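Local coordinates for protein MccF (Escherichia coli, PDB 4IIY) that confers self-immunity to the antibiotic microcin C7 and is probably a serine hydrolase of the peptidase S66 family, at residues G153-T158 against R240-N245; T248-W253 against F283-L288; R290-V295 against E317-V322. The protein carries 1 engineered substitution. All coordinates share one frame; numbering follows the deposited sequence.

Interaction 1. Residues G153-T158 against R240-N245; sequences GIYAKT and RVIGGN. With 1EI (5'-O-(L-alpha-glutamylsulfamoyl)inosine), chain K.
Arg-240 NH1 donates to Tyr-155 OH at 2.9 Å, with an N-H...O angle of 146°, joining strand 236-245 to helix 148-158. The phenol oxygen lies at the edge of the guanidinium group, near its plane, and NH1 in turn sits at the edge of the tyrosine ring; the two planes are turned 55° apart, so the groups meet edge to edge without stacking. A bend at chi3 (67°) turns the otherwise extended arginine chain towards the phenol. The other branch, NH2, forms a salt bridge with Asp-265 and a hydrogen bond with the carbonyl of Glu-260, so contacts on two branches fix the rotation of the guanidinium group. Ile-242, two residues along the strand, lays CD1 over the centre of one guanidinium face, 3.5 Å above the plane, and the same methyl reaches Tyr-155 CE2 at 3.8 Å. At the far end of the strand Asn-245 borders the ligand pocket: its OD1 is 3.7 Å from OE2 of the bound glutamylsulfamoyl inosine, while its ND2 is hydrogen-bonded to Glu-270, the predicted charge-relay acid. Asn-245 is also the N-cap of helix 246-249. The chemistry pairs a neutral hydroxyl acceptor with a cation; the phenol therefore probably orients the arginine, while Asp-265 probably offsets its charge, next to which Arg-262 also lies.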
loop_
_atom_site.group_PDB
_atom_site.type_symbol
_atom_site.label_atom_id
_atom_site.label_comp_id
_atom_site.label_asym_id
_atom_site.label_seq_id
_atom_site.Cartn_x
_atom_site.Cartn_y
_atom_site.Cartn_z
ATOM N N GLY B 153 7.796 -7.558 -12.141
ATOM C CA GLY B 153 8.070 -8.932 -11.771
ATOM C C GLY B 153 8.691 -9.740 -12.898
ATOM O O GLY B 153 9.614 -10.531 -12.684
ATOM N N ILE B 154 8.194 -9.551 -14.113
ATOM C CA ILE B 154 8.752 -10.230 -15.276
ATOM C C ILE B 154 10.185 -9.767 -15.524
ATOM O O ILE B 154 11.073 -10.582 -15.791
ATOM C CB ILE B 154 7.856 -10.039 -16.519
ATOM C CG1 ILE B 154 6.569 -10.850 -16.351
ATOM C CG2 ILE B 154 8.593 -10.433 -17.786
ATOM C CD1 ILE B 154 5.494 -10.549 -17.380
ATOM N N TYR B 155 10.432 -8.471 -15.415
ATOM C CA TYR B 155 11.797 -7.965 -15.552
ATOM C C TYR B 155 12.726 -8.585 -14.501
ATOM O O TYR B 155 13.837 -9.034 -14.810
ATOM C CB TYR B 155 11.812 -6.433 -15.457
ATOM C CG TYR B 155 13.202 -5.843 -15.459
ATOM C CD1 TYR B 155 13.961 -5.801 -16.617
ATOM C CD2 TYR B 155 13.767 -5.347 -14.288
ATOM C CE1 TYR B 155 15.243 -5.268 -16.609
ATOM C CE2 TYR B 155 15.042 -4.809 -14.273
ATOM C CZ TYR B 155 15.774 -4.771 -15.438
ATOM O OH TYR B 155 17.048 -4.237 -15.407
ATOM N N ALA B 156 12.275 -8.611 -13.254
ATOM C CA ALA B 156 13.079 -9.162 -12.163
ATOM C C ALA B 156 13.454 -10.622 -12.416
ATOM O O ALA B 156 14.588 -11.032 -12.145
ATOM C CB ALA B 156 12.350 -9.015 -10.822
ATOM N N LYS B 157 12.513 -11.402 -12.940
ATOM C CA LYS B 157 12.735 -12.832 -13.148
ATOM C C LYS B 157 13.479 -13.181 -14.430
ATOM O O LYS B 157 14.152 -14.218 -14.487
ATOM C CB LYS B 157 11.401 -13.574 -13.140
ATOM C CG LYS B 157 10.802 -13.755 -11.762
ATOM C CD LYS B 157 11.627 -14.750 -10.944
ATOM C CE LYS B 157 11.037 -14.989 -9.567
ATOM N NZ LYS B 157 11.878 -15.945 -8.786
ATOM N N THR B 158 13.362 -12.345 -15.462
ATOM C CA THR B 158 13.816 -12.732 -16.800
ATOM C C THR B 158 14.767 -11.746 -17.458
ATOM O O THR B 158 15.431 -12.097 -18.440
ATOM C CB THR B 158 12.639 -12.934 -17.790
ATOM O OG1 THR B 158 12.051 -11.663 -18.102
ATOM C CG2 THR B 158 11.581 -13.860 -17.214
ATOM N N ARG B 240 19.845 3.748 -15.759
ATOM C CA ARG B 240 18.779 2.777 -15.977
ATOM C C ARG B 240 17.500 3.220 -15.281
ATOM O O ARG B 240 17.516 3.525 -14.096
ATOM C CB ARG B 240 19.199 1.425 -15.405
ATOM C CG ARG B 240 18.139 0.351 -15.556
ATOM C CD ARG B 240 18.530 -0.956 -14.880
ATOM N NE ARG B 240 18.596 -0.816 -13.428
ATOM C CZ ARG B 240 18.379 -1.805 -12.566
ATOM N NH1 ARG B 240 18.063 -3.022 -13.001
ATOM N NH2 ARG B 240 18.469 -1.569 -11.264
ATOM N N VAL B 241 16.388 3.235 -16.012
ATOM C CA VAL B 241 15.115 3.591 -15.400
ATOM C C VAL B 241 14.418 2.368 -14.796
ATOM O O VAL B 241 14.378 1.293 -15.405
ATOM C CB VAL B 241 14.185 4.328 -16.389
ATOM C CG1 VAL B 241 13.756 3.435 -17.539
ATOM C CG2 VAL B 241 12.963 4.884 -15.661
ATOM N N ILE B 242 13.893 2.539 -13.587
ATOM C CA ILE B 242 13.215 1.460 -12.874
ATOM C C ILE B 242 12.010 2.051 -12.161
ATOM O O ILE B 242 12.077 3.168 -11.643
ATOM C CB ILE B 242 14.143 0.804 -11.816
ATOM C CG1 ILE B 242 15.309 0.083 -12.476
ATOM C CG2 ILE B 242 13.376 -0.196 -10.950
ATOM C CD1 ILE B 242 14.913 -1.214 -13.137
ATOM N N GLY B 243 10.909 1.300 -12.119
ATOM C CA GLY B 243 9.766 1.698 -11.311
ATOM C C GLY B 243 8.425 1.395 -11.943
ATOM O O GLY B 243 8.216 0.307 -12.476
ATOM N N GLY B 244 7.510 2.357 -11.874
ATOM C CA GLY B 244 6.147 2.192 -12.357
ATOM C C GLY B 244 5.173 2.852 -11.407
ATOM O O GLY B 244 5.468 3.902 -10.816
ATOM N N ASN B 245 4.006 2.237 -11.255
ATOM C CA ASN B 245 3.012 2.761 -10.326
ATOM C C ASN B 245 3.465 2.485 -8.900
ATOM O O ASN B 245 3.614 1.331 -8.496
ATOM C CB ASN B 245 1.648 2.130 -10.604
ATOM C CG ASN B 245 0.549 2.694 -9.720
ATOM O OD1 ASN B 245 0.244 2.145 -8.650
ATOM N ND2 ASN B 245 -0.073 3.781 -10.167
HETATM O O6 1EI K . -15.804 4.670 -14.070
HETATM C C6 1EI K . -14.781 5.298 -14.420
HETATM N N1 1EI K . -14.843 6.599 -14.771
HETATM C C2 1EI K . -13.753 7.286 -15.154
HETATM N N3 1EI K . -12.526 6.742 -15.222
HETATM C C5 1EI K . -13.469 4.628 -14.466
HETATM C C4 1EI K . -12.338 5.445 -14.896
HETATM N N7 1EI K . -12.985 3.395 -14.218
HETATM C C8 1EI K . -11.653 3.419 -14.463
HETATM N N9 1EI K . -11.279 4.644 -14.863
HETATM C "C1'" 1EI K . -9.914 5.070 -15.213
HETATM O "O4'" 1EI K . -9.153 4.009 -15.770
HETATM C "C2'" 1EI K . -9.196 5.469 -13.940
HETATM O "O2'" 1EI K . -9.376 6.863 -13.693
HETATM C "C3'" 1EI K . -7.753 5.127 -14.235
HETATM O "O3'" 1EI K . -7.038 6.317 -14.558
HETATM C "C4'" 1EI K . -7.779 4.235 -15.464
HETATM C "C5'" 1EI K . -7.050 2.919 -15.228
HETATM O "O5'" 1EI K . -7.686 2.162 -14.194
HETATM S SBF 1EI K . -6.907 1.008 -13.549
HETATM O OAE 1EI K . -7.849 -0.011 -13.140
HETATM O OAF 1EI K . -5.990 0.531 -14.550
HETATM N NAQ 1EI K . -6.137 1.619 -12.353
HETATM C C 1EI K . -5.220 0.999 -11.581
HETATM O O 1EI K . -4.810 -0.151 -11.687
HETATM C CA 1EI K . -4.605 1.835 -10.495
HETATM N N 1EI K . -5.240 3.139 -10.424
HETATM C CB 1EI K . -4.693 1.097 -9.164
HETATM C CG 1EI K . -3.446 1.335 -8.317
HETATM C CD 1EI K . -3.529 2.671 -7.614
HETATM O OE1 1EI K . -4.331 3.529 -8.037
HETATM O OE2 1EI K . -2.790 2.861 -6.632
#

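Interaction 2. Residues T248-W253 against F283-L288; sequences TLTGIW and FSMLKL
Thr-250 and Met-285 bring the two backbones closest, with 9.0 Å between their CA atoms, a gap wide enough for side chains alone to fill. Most of it is taken by Met-285 and Trp-253, which reach towards each other from opposite directions. The thioether lies over one face of the indole: Met-285 SD is 3.9 Å from the centroid of the six-membered ring of Trp-253 and 20° off its normal, shifted towards the rim, so that its nearest ring atom is CE2 at 3.6 Å. Met-285 CE stands more squarely above the six-membered ring of Trp-253, 4.0 Å from the centroid and only 7° off the normal. Bends at chi2 and chi3 fold the methionine chain so that sulfur and methyl both settle on this face. The result is a Met-aromatic contact combined with a CH-pi interaction. Leu-286, the next residue of helix 276-288, crosses the indole at about a right angle, its CD2 3.7 Å from Trp-253 CH2. In the fold, this helix belongs to the beta-alpha-beta crossover between the parallel strands 266-270 and 297-301, and the tryptophan lies in the turn beyond helix 246-249, whose Thr-248 touches the bound ligand. The indole's polar edge is anchored as well, NE1 being hydrogen-bonded to Asn-289 OD1. Thr-250 adds a looser contact, CG2 to Met-285 CE at 4.4 Å, and packs against Thr-250 of the second subunit; its hydroxyl is hydrogen-bonded to Asn-247 O and also to Arg-281 NH1 of the second subunit.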
loop_
_atom_site.group_PDB
_atom_site.type_symbol
_atom_site.label_atom_id
_atom_site.label_comp_id
_atom_site.label_asym_id
_atom_site.label_seq_id
_atom_site.Cartn_x
_atom_site.Cartn_y
_atom_site.Cartn_z
ATOM N N THR B 248 1.288 0.415 -6.471
ATOM C CA THR B 248 1.321 -0.992 -6.863
ATOM C C THR B 248 2.620 -1.698 -6.453
ATOM O O THR B 248 2.609 -2.881 -6.099
ATOM C CB THR B 248 1.096 -1.143 -8.375
ATOM O OG1 THR B 248 -0.176 -0.587 -8.712
ATOM C CG2 THR B 248 1.109 -2.606 -8.794
ATOM N N LEU B 249 3.741 -0.984 -6.487
ATOM C CA LEU B 249 5.015 -1.577 -6.096
ATOM C C LEU B 249 4.985 -2.106 -4.660
ATOM O O LEU B 249 5.703 -3.051 -4.335
ATOM C CB LEU B 249 6.167 -0.588 -6.280
ATOM C CG LEU B 249 6.529 -0.281 -7.737
ATOM C CD1 LEU B 249 7.545 0.859 -7.800
ATOM C CD2 LEU B 249 7.054 -1.509 -8.482
ATOM N N THR B 250 4.174 -1.504 -3.800
ATOM C CA THR B 250 4.058 -2.010 -2.439
ATOM C C THR B 250 3.602 -3.477 -2.387
ATOM O O THR B 250 3.872 -4.169 -1.406
ATOM C CB THR B 250 3.120 -1.157 -1.539
ATOM O OG1 THR B 250 1.758 -1.291 -1.960
ATOM C CG2 THR B 250 3.533 0.312 -1.534
ATOM N N GLY B 251 2.906 -3.952 -3.424
ATOM C CA GLY B 251 2.420 -5.324 -3.437
ATOM C C GLY B 251 3.460 -6.369 -3.805
ATOM O O GLY B 251 3.199 -7.563 -3.643
ATOM N N ILE B 252 4.623 -5.937 -4.299
ATOM C CA ILE B 252 5.722 -6.851 -4.622
ATOM C C ILE B 252 6.987 -6.530 -3.826
ATOM O O ILE B 252 7.981 -7.264 -3.903
ATOM C CB ILE B 252 6.050 -6.867 -6.136
ATOM C CG1 ILE B 252 6.599 -5.514 -6.624
ATOM C CG2 ILE B 252 4.826 -7.292 -6.933
ATOM C CD1 ILE B 252 7.077 -5.537 -8.075
ATOM N N TRP B 253 6.952 -5.436 -3.064
ATOM C CA TRP B 253 8.130 -4.935 -2.371
ATOM C C TRP B 253 8.703 -6.004 -1.439
ATOM O O TRP B 253 7.960 -6.718 -0.769
ATOM C CB TRP B 253 7.773 -3.662 -1.583
ATOM C CG TRP B 253 8.929 -2.772 -1.321
ATOM C CD1 TRP B 253 9.745 -2.789 -0.229
ATOM C CD2 TRP B 253 9.421 -1.738 -2.177
ATOM N NE1 TRP B 253 10.704 -1.815 -0.344
ATOM C CE2 TRP B 253 10.532 -1.160 -1.536
ATOM C CE3 TRP B 253 9.014 -1.228 -3.414
ATOM C CZ2 TRP B 253 11.253 -0.106 -2.099
ATOM C CZ3 TRP B 253 9.732 -0.180 -3.972
ATOM C CH2 TRP B 253 10.841 0.368 -3.314
ATOM N N PHE B 283 6.146 8.162 -0.427
ATOM C CA PHE B 283 7.462 8.779 -0.559
ATOM C C PHE B 283 8.328 8.418 0.657
ATOM O O PHE B 283 9.520 8.119 0.514
ATOM C CB PHE B 283 7.356 10.304 -0.683
ATOM C CG PHE B 283 6.828 10.810 -2.012
ATOM C CD1 PHE B 283 6.778 10.006 -3.140
ATOM C CD2 PHE B 283 6.399 12.127 -2.116
ATOM C CE1 PHE B 283 6.297 10.517 -4.352
ATOM C CE2 PHE B 283 5.935 12.648 -3.307
ATOM C CZ PHE B 283 5.891 11.846 -4.430
ATOM N N SER B 284 7.749 8.442 1.858
ATOM C CA SER B 284 8.513 8.038 3.039
ATOM C C SER B 284 8.920 6.560 2.999
ATOM O O SER B 284 10.011 6.221 3.439
ATOM C CB SER B 284 7.790 8.396 4.337
ATOM O OG SER B 284 7.992 9.782 4.617
ATOM N N MET B 285 8.070 5.692 2.445
ATOM C CA MET B 285 8.453 4.294 2.246
ATOM C C MET B 285 9.752 4.199 1.446
ATOM O O MET B 285 10.685 3.489 1.823
ATOM C CB MET B 285 7.325 3.530 1.549
ATOM C CG MET B 285 7.551 2.018 1.401
ATOM S SD MET B 285 8.616 1.522 0.017
ATOM C CE MET B 285 7.577 1.994 -1.361
ATOM N N LEU B 286 9.819 4.934 0.343
ATOM C CA LEU B 286 11.032 4.946 -0.479
ATOM C C LEU B 286 12.238 5.443 0.322
ATOM O O LEU B 286 13.328 4.874 0.248
ATOM C CB LEU B 286 10.837 5.811 -1.725
ATOM C CG LEU B 286 9.784 5.325 -2.721
ATOM C CD1 LEU B 286 9.522 6.408 -3.766
ATOM C CD2 LEU B 286 10.228 4.014 -3.357
ATOM N N LYS B 287 12.036 6.513 1.080
ATOM C CA LYS B 287 13.112 7.055 1.892
ATOM C C LYS B 287 13.636 6.011 2.877
ATOM O O LYS B 287 14.853 5.812 2.996
ATOM C CB LYS B 287 12.646 8.305 2.639
ATOM C CG LYS B 287 13.750 8.978 3.478
ATOM C CD LYS B 287 13.165 10.003 4.440
ATOM C CE LYS B 287 14.237 10.632 5.330
ATOM N NZ LYS B 287 15.122 11.548 4.571
ATOM N N LEU B 288 12.723 5.341 3.582
ATOM C CA LEU B 288 13.127 4.358 4.590
ATOM C C LEU B 288 13.922 3.232 3.949
ATOM O O LEU B 288 14.796 2.627 4.578
ATOM C CB LEU B 288 11.921 3.772 5.321
ATOM C CG LEU B 288 11.019 4.754 6.066
ATOM C CD1 LEU B 288 9.914 4.005 6.790
ATOM C CD2 LEU B 288 11.805 5.628 7.039
#

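Interaction 3. Residues R290-V295 against E317-V322; sequences RVFDKV and EVLTEV
Phe-292 meets the helix 315-323 with the far end of its ring, where two aliphatic side chains approach obliquely at neighbouring ring carbons. Leu-319 places CD1 3.8 Å from Phe-292 CZ, and Val-322, one helical turn further on, brings CG1 to 4.2 Å from Phe-292 CE2. The valine crosses the aromatic side chain at about a right angle. With CG anti to the carbonyl carbon (chi1 -58°), the phenylalanine extends from the short helix 291-294 toward Leu-319 and Val-322 of helix 315-323. Leu-319 arrives differently: its CB points past the partner segment, and the turn at chi2 (63°) carries CD1 to the ring. Leu-286 and Ile-328 also touch Phe-292, so the ring wedges between the helix 276-288, the helix 315-323 and the loop that follows the latter. Phe-292 follows closely on the end of helix 276-288. Arg-290, with positive phi, is the C' residue of a Schellman motif in which Val-291 N bonds to Leu-286 O; this ends the helix and redirects the chain into helix 291-294. Within that turn Val-291 O accepts from both Lys-294 N and Val-295 N. Val-322 also packs on Ile-94 of the second subunit. Since the touching groups are wholly apolar, this buried contact rests on dispersion and the exclusion of water, and its specificity comes from shape, with polar bonds lying around the contact and not across it.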
loop_
_atom_site.group_PDB
_atom_site.type_symbol
_atom_site.label_atom_id
_atom_site.label_comp_id
_atom_site.label_asym_id
_atom_site.label_seq_id
_atom_site.Cartn_x
_atom_site.Cartn_y
_atom_site.Cartn_z
ATOM N N ARG B 290 16.057 3.488 1.608
ATOM C CA ARG B 290 17.339 4.016 1.120
ATOM C C ARG B 290 17.357 4.270 -0.379
ATOM O O ARG B 290 18.429 4.438 -0.978
ATOM C CB ARG B 290 18.518 3.116 1.531
ATOM C CG ARG B 290 18.613 2.878 3.034
ATOM C CD ARG B 290 19.822 2.014 3.365
ATOM N NE ARG B 290 19.964 1.776 4.799
ATOM C CZ ARG B 290 20.649 2.562 5.625
ATOM N NH1 ARG B 290 21.257 3.645 5.161
ATOM N NH2 ARG B 290 20.725 2.264 6.916
ATOM N N VAL B 291 16.183 4.318 -0.996
ATOM C CA VAL B 291 16.114 4.557 -2.421
ATOM C C VAL B 291 16.736 5.911 -2.786
ATOM O O VAL B 291 17.415 6.037 -3.813
ATOM C CB VAL B 291 14.662 4.470 -2.917
ATOM C CG1 VAL B 291 14.569 4.888 -4.375
ATOM C CG2 VAL B 291 14.120 3.051 -2.720
ATOM N N PHE B 292 16.524 6.916 -1.943
ATOM C CA PHE B 292 17.012 8.263 -2.236
ATOM C C PHE B 292 18.515 8.410 -1.966
ATOM O O PHE B 292 19.103 9.445 -2.286
ATOM C CB PHE B 292 16.189 9.322 -1.492
ATOM C CG PHE B 292 14.714 9.288 -1.822
ATOM C CD1 PHE B 292 14.277 9.079 -3.123
ATOM C CD2 PHE B 292 13.763 9.445 -0.823
ATOM C CE1 PHE B 292 12.921 9.038 -3.424
ATOM C CE2 PHE B 292 12.406 9.410 -1.124
ATOM C CZ PHE B 292 11.991 9.207 -2.420
ATOM N N ASP B 293 19.135 7.374 -1.405
ATOM C CA ASP B 293 20.591 7.328 -1.275
ATOM C C ASP B 293 21.235 6.750 -2.530
ATOM O O ASP B 293 22.455 6.851 -2.707
ATOM C CB ASP B 293 21.009 6.477 -0.067
ATOM C CG ASP B 293 20.651 7.117 1.265
ATOM O OD1 ASP B 293 20.484 8.353 1.318
ATOM O OD2 ASP B 293 20.552 6.369 2.265
ATOM N N LYS B 294 20.426 6.132 -3.385
ATOM C CA LYS B 294 20.933 5.439 -4.561
ATOM C C LYS B 294 20.679 6.159 -5.877
ATOM O O LYS B 294 21.562 6.203 -6.735
ATOM C CB LYS B 294 20.307 4.050 -4.671
ATOM C CG LYS B 294 20.677 3.068 -3.574
ATOM C CD LYS B 294 19.817 1.813 -3.740
ATOM C CE LYS B 294 20.038 0.766 -2.669
ATOM N NZ LYS B 294 19.050 -0.343 -2.864
ATOM N N VAL B 295 19.467 6.674 -6.070
ATOM C CA VAL B 295 19.068 7.118 -7.403
ATOM C C VAL B 295 19.688 8.458 -7.790
ATOM O O VAL B 295 19.905 9.326 -6.941
ATOM C CB VAL B 295 17.529 7.130 -7.599
ATOM C CG1 VAL B 295 16.962 5.731 -7.378
ATOM C CG2 VAL B 295 16.856 8.123 -6.673
ATOM N N GLU B 317 6.368 19.092 -3.754
ATOM C CA GLU B 317 6.615 19.746 -2.475
ATOM C C GLU B 317 6.698 18.730 -1.328
ATOM O O GLU B 317 7.522 18.870 -0.418
ATOM C CB GLU B 317 5.553 20.813 -2.194
ATOM C CG GLU B 317 5.774 21.565 -0.890
ATOM C CD GLU B 317 4.794 22.707 -0.688
ATOM O OE1 GLU B 317 4.096 23.083 -1.657
ATOM O OE2 GLU B 317 4.722 23.228 0.450
ATOM N N VAL B 318 5.833 17.716 -1.364
ATOM C CA VAL B 318 5.868 16.647 -0.364
ATOM C C VAL B 318 7.179 15.861 -0.480
ATOM O O VAL B 318 7.844 15.582 0.510
ATOM C CB VAL B 318 4.649 15.698 -0.497
ATOM C CG1 VAL B 318 4.676 14.635 0.591
ATOM C CG2 VAL B 318 3.346 16.496 -0.433
ATOM N N LEU B 319 7.561 15.525 -1.705
ATOM C CA LEU B 319 8.826 14.838 -1.934
ATOM C C LEU B 319 9.987 15.636 -1.353
ATOM O O LEU B 319 10.881 15.084 -0.715
ATOM C CB LEU B 319 9.041 14.608 -3.429
ATOM C CG LEU B 319 10.348 13.923 -3.824
ATOM C CD1 LEU B 319 10.434 12.520 -3.250
ATOM C CD2 LEU B 319 10.471 13.888 -5.339
ATOM N N THR B 320 9.983 16.946 -1.570
ATOM C CA THR B 320 11.052 17.808 -1.069
ATOM C C THR B 320 11.161 17.728 0.458
ATOM O O THR B 320 12.257 17.649 1.015
ATOM C CB THR B 320 10.860 19.259 -1.561
ATOM O OG1 THR B 320 10.981 19.281 -2.989
ATOM C CG2 THR B 320 11.904 20.194 -0.958
ATOM N N GLU B 321 10.026 17.738 1.152
ATOM C CA GLU B 321 10.095 17.595 2.607
ATOM C C GLU B 321 10.692 16.240 2.985
ATOM O O GLU B 321 11.573 16.151 3.841
ATOM C CB GLU B 321 8.727 17.747 3.276
ATOM C CG GLU B 321 8.855 17.745 4.795
ATOM C CD GLU B 321 7.530 17.673 5.561
ATOM O OE1 GLU B 321 6.455 17.541 4.940
ATOM O OE2 GLU B 321 7.582 17.729 6.809
ATOM N N VAL B 322 10.200 15.176 2.357
ATOM C CA VAL B 322 10.678 13.833 2.667
ATOM C C VAL B 322 12.181 13.692 2.408
ATOM O O VAL B 322 12.894 13.029 3.163
ATOM C CB VAL B 322 9.865 12.780 1.892
ATOM C CG1 VAL B 322 10.501 11.391 2.002
ATOM C CG2 VAL B 322 8.420 12.763 2.389
#

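How the interactions relate
The three contacts follow one another along the chain, each closing before the next opens. Interaction 1 ties helix 148-158 to strand 236-245 of the eight-stranded sheet, thereby bridging the N- and C-terminal LD-carboxypeptidase domains; interactions 2 and 3 lie wholly within the C-terminal one. Gly-243 packs on Leu-249 where strand 236-245 runs into helix 246-249, so interactions 1 and 2 touch, with centres 14 Å apart. Interactions 2 and 3, 12 Å apart, are joined through the chain, helix 276-288 being followed directly by helix 291-294, and Lys-287 NZ probably hydrogen-bonds to Val-322 O. Interactions 1 and 2 each have one residue at the ligand pocket, whereas interactions 2 and 3 both border the second subunit.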